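PDB 6QVI: ComZ from Thermus thermophilus, which is a competence-associated pilin that probably serves as a DNA receptor at the tip of the pilus, combining a pseudopilin-like domain with a beta-solenoid domain. Local coordinates for residues A[439-444]-A[456-461]; A[381-386]-A[413-418]. All coordinates share one frame; numbering follows the deposited sequence.

Contact 1: residues A[439-444]-A[456-461]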
loop_
_atom_site.group_PDB
_atom_site.type_symbol
_atom_site.label_atom_id
_atom_site.label_comp_id
_atom_site.label_asym_id
_atom_site.label_seq_id
_atom_site.Cartn_x
_atom_site.Cartn_y
_atom_site.Cartn_z
ATOM N N GLY A 439 9.287 -16.682 -7.674
ATOM C CA GLY A 439 8.525 -17.837 -8.092
ATOM C C GLY A 439 7.251 -17.923 -7.277
ATOM O O GLY A 439 6.483 -16.950 -7.217
ATOM N N ASP A 440 7.017 -19.075 -6.654
ATOM C CA ASP A 440 5.805 -19.354 -5.898
ATOM C C ASP A 440 6.042 -19.286 -4.393
ATOM O O ASP A 440 7.164 -19.462 -3.901
ATOM C CB ASP A 440 5.268 -20.733 -6.258
ATOM C CG ASP A 440 4.796 -20.827 -7.691
ATOM O OD1 ASP A 440 4.872 -19.818 -8.431
ATOM O OD2 ASP A 440 4.357 -21.934 -8.083
ATOM N N ILE A 441 4.949 -19.078 -3.655
ATOM C CA ILE A 441 4.951 -19.134 -2.195
ATOM C C ILE A 441 3.883 -20.110 -1.743
ATOM O O ILE A 441 2.714 -19.985 -2.117
ATOM C CB ILE A 441 4.698 -17.770 -1.527
ATOM C CG1 ILE A 441 5.868 -16.840 -1.753
ATOM C CG2 ILE A 441 4.453 -17.961 -0.014
ATOM C CD1 ILE A 441 5.820 -15.711 -0.844
ATOM N N TYR A 442 4.273 -21.032 -0.884
ATOM C CA TYR A 442 3.360 -21.984 -0.291
ATOM C C TYR A 442 3.447 -21.789 1.208
ATOM O O TYR A 442 4.518 -21.990 1.800
ATOM C CB TYR A 442 3.731 -23.417 -0.682
ATOM C CG TYR A 442 2.578 -24.406 -0.636
ATOM C CD1 TYR A 442 1.824 -24.586 0.518
ATOM C CD2 TYR A 442 2.207 -25.110 -1.777
ATOM C CE1 TYR A 442 0.758 -25.471 0.534
ATOM C CE2 TYR A 442 1.146 -25.978 -1.777
ATOM C CZ TYR A 442 0.420 -26.168 -0.622
ATOM O OH TYR A 442 -0.649 -27.056 -0.631
ATOM N N GLN A 443 2.322 -21.432 1.823
ATOM C CA GLN A 443 2.233 -21.340 3.278
ATOM C C GLN A 443 1.419 -22.519 3.824
ATOM O O GLN A 443 0.197 -22.582 3.631
ATOM C CB GLN A 443 1.605 -20.013 3.697
ATOM C CG GLN A 443 1.071 -20.011 5.113
ATOM C CD GLN A 443 0.298 -18.761 5.412
ATOM O OE1 GLN A 443 0.372 -17.791 4.662
ATOM N NE2 GLN A 443 -0.414 -18.743 6.532
ATOM N N ARG A 444 2.082 -23.417 4.556
ATOM C CA ARG A 444 1.356 -24.431 5.308
ATOM C C ARG A 444 1.364 -24.190 6.822
ATOM O O ARG A 444 0.643 -24.902 7.547
ATOM C CB ARG A 444 1.902 -25.848 5.007
ATOM C CG ARG A 444 2.355 -26.113 3.557
ATOM C CD ARG A 444 2.965 -27.514 3.323
ATOM N NE ARG A 444 3.050 -27.830 1.891
ATOM C CZ ARG A 444 4.031 -27.463 1.067
ATOM N NH1 ARG A 444 5.067 -26.750 1.490
ATOM N NH2 ARG A 444 3.955 -27.813 -0.209
ATOM N N GLY A 456 5.027 -15.479 -8.892
ATOM C CA GLY A 456 4.207 -16.499 -9.509
ATOM C C GLY A 456 2.864 -16.610 -8.818
ATOM O O GLY A 456 2.039 -15.694 -8.952
ATOM N N THR A 457 2.624 -17.672 -8.047
ATOM C CA THR A 457 1.351 -17.810 -7.359
ATOM C C THR A 457 1.601 -17.967 -5.864
ATOM O O THR A 457 2.595 -18.570 -5.434
ATOM C CB THR A 457 0.481 -18.997 -7.910
ATOM O OG1 THR A 457 0.796 -20.209 -7.209
ATOM C CG2 THR A 457 0.655 -19.162 -9.442
ATOM N N PHE A 458 0.640 -17.587 -5.061
ATOM C CA PHE A 458 0.786 -17.757 -3.651
ATOM C C PHE A 458 -0.224 -18.757 -3.208
ATOM O O PHE A 458 -1.377 -18.486 -3.294
ATOM C CB PHE A 458 0.487 -16.467 -2.984
ATOM C CG PHE A 458 0.242 -16.584 -1.543
ATOM C CD1 PHE A 458 1.194 -16.230 -0.668
ATOM C CD2 PHE A 458 -0.947 -16.996 -1.081
ATOM C CE1 PHE A 458 0.977 -16.311 0.665
ATOM C CE2 PHE A 458 -1.186 -17.075 0.250
ATOM C CZ PHE A 458 -0.219 -16.735 1.129
ATOM N N ARG A 459 0.225 -19.913 -2.738
ATOM C CA ARG A 459 -0.649 -20.969 -2.279
ATOM C C ARG A 459 -0.780 -20.965 -0.800
ATOM O O ARG A 459 0.109 -20.601 -0.094
ATOM C CB ARG A 459 -0.146 -22.333 -2.690
ATOM C CG ARG A 459 -0.169 -22.574 -4.176
ATOM C CD ARG A 459 0.018 -24.025 -4.534
ATOM N NE ARG A 459 -0.169 -24.197 -5.956
ATOM C CZ ARG A 459 0.724 -23.842 -6.845
ATOM N NH1 ARG A 459 1.846 -23.312 -6.444
ATOM N NH2 ARG A 459 0.498 -24.006 -8.124
ATOM N N VAL A 460 -1.925 -21.406 -0.335
ATOM C CA VAL A 460 -2.195 -21.451 1.070
ATOM C C VAL A 460 -3.194 -22.568 1.298
ATOM O O VAL A 460 -3.930 -22.938 0.420
ATOM C CB VAL A 460 -2.722 -20.112 1.523
ATOM C CG1 VAL A 460 -4.067 -19.862 0.915
ATOM C CG2 VAL A 460 -2.737 -19.981 3.017
ATOM N N VAL A 461 -3.161 -23.142 2.474
ATOM C CA VAL A 461 -4.023 -24.248 2.850
ATOM C C VAL A 461 -5.238 -23.723 3.610
ATOM O O VAL A 461 -5.143 -22.738 4.358
ATOM C CB VAL A 461 -3.211 -25.239 3.694
ATOM C CG1 VAL A 461 -2.350 -26.146 2.793
ATOM C CG2 VAL A 461 -2.284 -24.419 4.562
#
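Two neighbouring parallel strands of the beta-solenoid domain meet here, with I441 beside F458, Y442 beside R459 and Q443 beside V460. Their axes lie 4.6 Å apart, and the backbone is stitched by I441 N to T457 O (3.0 Å), R459 N to I441 O and Q443 N to R459 O (3.0 Å).

On the face of I441, F458, Q443 and V460, I441 CG2 packs on F458 CD1 at 3.7 Å, and the F458 ring meets F475 of the next strand. Q443 has CG anti to its backbone N (chi1 161°) and an extended chain, which brings OE1 to the edge of the F458 ring, the amide nearly upright to it; G445 O holds NE2. A solenoid stacks such same-face neighbours along its axis, here mainly apolar with the Q443 amide among them.

On the other face R459 CB makes a CH-pi contact over the Y442 ring, 4.0 Å from its centroid, with CD beside CD2 and CE2, while R444, salt-bridged to D414, covers the opposite ring face with NH2. The long aliphatic stem of R459 lets it pack there and still reach D440, whose OD2 takes NH1 in a salt bridge of 3.3 Å. D440 OD1 accepts T457 N (3.1 Å) from above the carboxylate plane, so both its oxygens tie to the partner strand. Y442 OH is hydrogen-bonded to Q483 O and T478 OG1.

Contact 2: residues A[381-386]-A[413-418]; sequences AVLNRP and LDINGN
A381, V382 and L383 run beside L413, D414 and I415 as parallel strands, and the face of A381, L383, L413 and I415 is buried and wholly apolar. L413 has CG anti to its backbone N (chi1 174°), leading CD1 across the strand gap to A381 CB (4.1 Å) and L383 CD1 (4.0 Å). Small alanine leaves room for that branch, and branched leucine and isoleucine suit a buried face. D414 N to A381 O, L383 N to D414 O (2.8 Å) and N416 N to L383 O (2.9 Å) bind the backbones, the last almost straight.

The opposite face is partly exposed and makes a single side-chain contact between the strands, V382 CG1 against D414 CB at 3.8 Å; the D414 carboxylate beyond it forms a salt bridge with R444 through OD2. Past the strands, the amides of N384 and N416 cross with their planes 77° apart, ND2 to ND2 3.8 Å. Cutting N384 back to an alanine would remove that amide and probably leave the N416 amide freer to turn, though R444 still holds N416 OD1. At the exposed end G417, having no side chain, lets the P386 ring lie close, CD to G417 CA 4.0 Å.

On the 381-386 side, V382 bonds through its backbone to L336 and L338; on the other, L413 pairs with D440 and Y442 and packs on I441 of strand 441-443.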
loop_
_atom_site.group_PDB
_atom_site.type_symbol
_atom_site.label_atom_id
_atom_site.label_comp_id
_atom_site.label_asym_id
_atom_site.label_seq_id
_atom_site.Cartn_x
_atom_site.Cartn_y
_atom_site.Cartn_z
ATOM N N ALA A 381 13.913 -21.456 -0.688
ATOM C CA ALA A 381 13.981 -21.412 0.758
ATOM C C ALA A 381 12.771 -22.123 1.318
ATOM O O ALA A 381 11.661 -21.931 0.816
ATOM C CB ALA A 381 14.049 -19.958 1.268
ATOM N N VAL A 382 12.980 -22.942 2.347
ATOM C CA VAL A 382 11.871 -23.516 3.095
ATOM C C VAL A 382 12.217 -23.290 4.565
ATOM O O VAL A 382 13.379 -23.467 4.967
ATOM C CB VAL A 382 11.661 -25.032 2.799
ATOM C CG1 VAL A 382 11.747 -25.337 1.268
ATOM C CG2 VAL A 382 12.462 -25.934 3.708
ATOM N N LEU A 383 11.260 -22.749 5.325
ATOM C CA LEU A 383 11.337 -22.675 6.779
ATOM C C LEU A 383 10.393 -23.741 7.274
ATOM O O LEU A 383 9.176 -23.641 7.073
ATOM C CB LEU A 383 10.942 -21.309 7.338
ATOM C CG LEU A 383 11.758 -20.086 7.021
ATOM C CD1 LEU A 383 11.373 -19.634 5.678
ATOM C CD2 LEU A 383 11.368 -19.049 8.041
ATOM N N ASN A 384 10.955 -24.767 7.891
ATOM C CA ASN A 384 10.199 -25.970 8.147
ATOM C C ASN A 384 9.695 -26.076 9.572
ATOM O O ASN A 384 9.038 -27.066 9.894
ATOM C CB ASN A 384 11.052 -27.181 7.807
ATOM C CG ASN A 384 10.236 -28.337 7.318
ATOM O OD1 ASN A 384 10.674 -29.114 6.473
ATOM N ND2 ASN A 384 9.036 -28.477 7.870
ATOM N N ARG A 385 9.904 -25.070 10.410
ATOM C CA ARG A 385 9.420 -25.159 11.780
ATOM C C ARG A 385 9.006 -23.769 12.237
ATOM O O ARG A 385 9.487 -22.768 11.694
ATOM C CB ARG A 385 10.484 -25.752 12.721
ATOM C CG ARG A 385 11.007 -27.112 12.260
ATOM C CD ARG A 385 11.158 -28.118 13.390
ATOM N NE ARG A 385 11.497 -27.473 14.644
ATOM C CZ ARG A 385 11.222 -27.998 15.828
ATOM N NH1 ARG A 385 10.600 -29.169 15.897
ATOM N NH2 ARG A 385 11.551 -27.351 16.936
ATOM N N PRO A 386 8.098 -23.671 13.215
ATOM C CA PRO A 386 7.711 -22.365 13.764
ATOM C C PRO A 386 8.921 -21.539 14.176
ATOM O O PRO A 386 9.892 -22.060 14.744
ATOM C CB PRO A 386 6.852 -22.736 14.973
ATOM C CG PRO A 386 6.227 -24.020 14.594
ATOM C CD PRO A 386 7.239 -24.755 13.734
ATOM N N LEU A 413 9.576 -20.158 -2.229
ATOM C CA LEU A 413 9.575 -19.998 -0.785
ATOM C C LEU A 413 8.489 -20.885 -0.194
ATOM O O LEU A 413 7.377 -20.962 -0.729
ATOM C CB LEU A 413 9.280 -18.535 -0.406
ATOM C CG LEU A 413 9.089 -18.196 1.087
ATOM C CD1 LEU A 413 10.230 -18.782 1.971
ATOM C CD2 LEU A 413 8.815 -16.697 1.391
ATOM N N ASP A 414 8.817 -21.556 0.909
ATOM C CA ASP A 414 7.889 -22.433 1.620
ATOM C C ASP A 414 7.961 -22.073 3.100
ATOM O O ASP A 414 9.053 -22.068 3.684
ATOM C CB ASP A 414 8.216 -23.916 1.379
ATOM C CG ASP A 414 7.631 -24.452 0.050
ATOM O OD1 ASP A 414 7.613 -23.712 -0.952
ATOM O OD2 ASP A 414 7.166 -25.623 0.006
ATOM N N ILE A 415 6.804 -21.751 3.698
ATOM C CA ILE A 415 6.701 -21.412 5.115
ATOM C C ILE A 415 5.764 -22.451 5.723
ATOM O O ILE A 415 4.534 -22.323 5.629
ATOM C CB ILE A 415 6.180 -19.988 5.320
ATOM C CG1 ILE A 415 7.069 -19.002 4.559
ATOM C CG2 ILE A 415 6.170 -19.588 6.787
ATOM C CD1 ILE A 415 6.766 -17.551 4.864
ATOM N N ASN A 416 6.331 -23.489 6.351
ATOM C CA ASN A 416 5.500 -24.613 6.761
ATOM C C ASN A 416 5.135 -24.587 8.234
ATOM O O ASN A 416 4.179 -25.263 8.631
ATOM C CB ASN A 416 6.188 -25.946 6.444
ATOM C CG ASN A 416 6.647 -26.034 4.999
ATOM O OD1 ASN A 416 5.959 -25.547 4.095
ATOM N ND2 ASN A 416 7.775 -26.700 4.764
ATOM N N GLY A 417 5.835 -23.785 9.031
ATOM C CA GLY A 417 5.483 -23.537 10.406
ATOM C C GLY A 417 5.014 -22.101 10.564
ATOM O O GLY A 417 4.891 -21.346 9.608
ATOM N N ASN A 418 4.707 -21.750 11.804
ATOM C CA ASN A 418 4.292 -20.390 12.085
ATOM C C ASN A 418 5.475 -19.442 11.914
ATOM O O ASN A 418 6.642 -19.826 12.074
ATOM C CB ASN A 418 3.743 -20.298 13.502
ATOM C CG ASN A 418 2.387 -20.933 13.633
ATOM O OD1 ASN A 418 1.737 -21.248 12.635
ATOM N ND2 ASN A 418 1.963 -21.162 14.869
#

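Contact 2 comes first along the chain and closes before contact 1 opens, yet their centres are only about 11 Å apart. Strands 380-383, 409-415, 441-443 and 457-461 follow one another as parallel neighbours, so the two contacts are successive steps along the solenoid, joined by the pairing of 409-415 with 441-443. The probable bond R444 N to I415 O continues the backbone pairing, while I441 CD1 packing on L413 CD2 joins the apolar faces. On the face of D414 and Y442, R444 NH1 forms a salt bridge with D414 OD2 at 2.8 Å. This continuous stack builds part of the domain that, by the protein's proposed role, may be presented at the pilus tip.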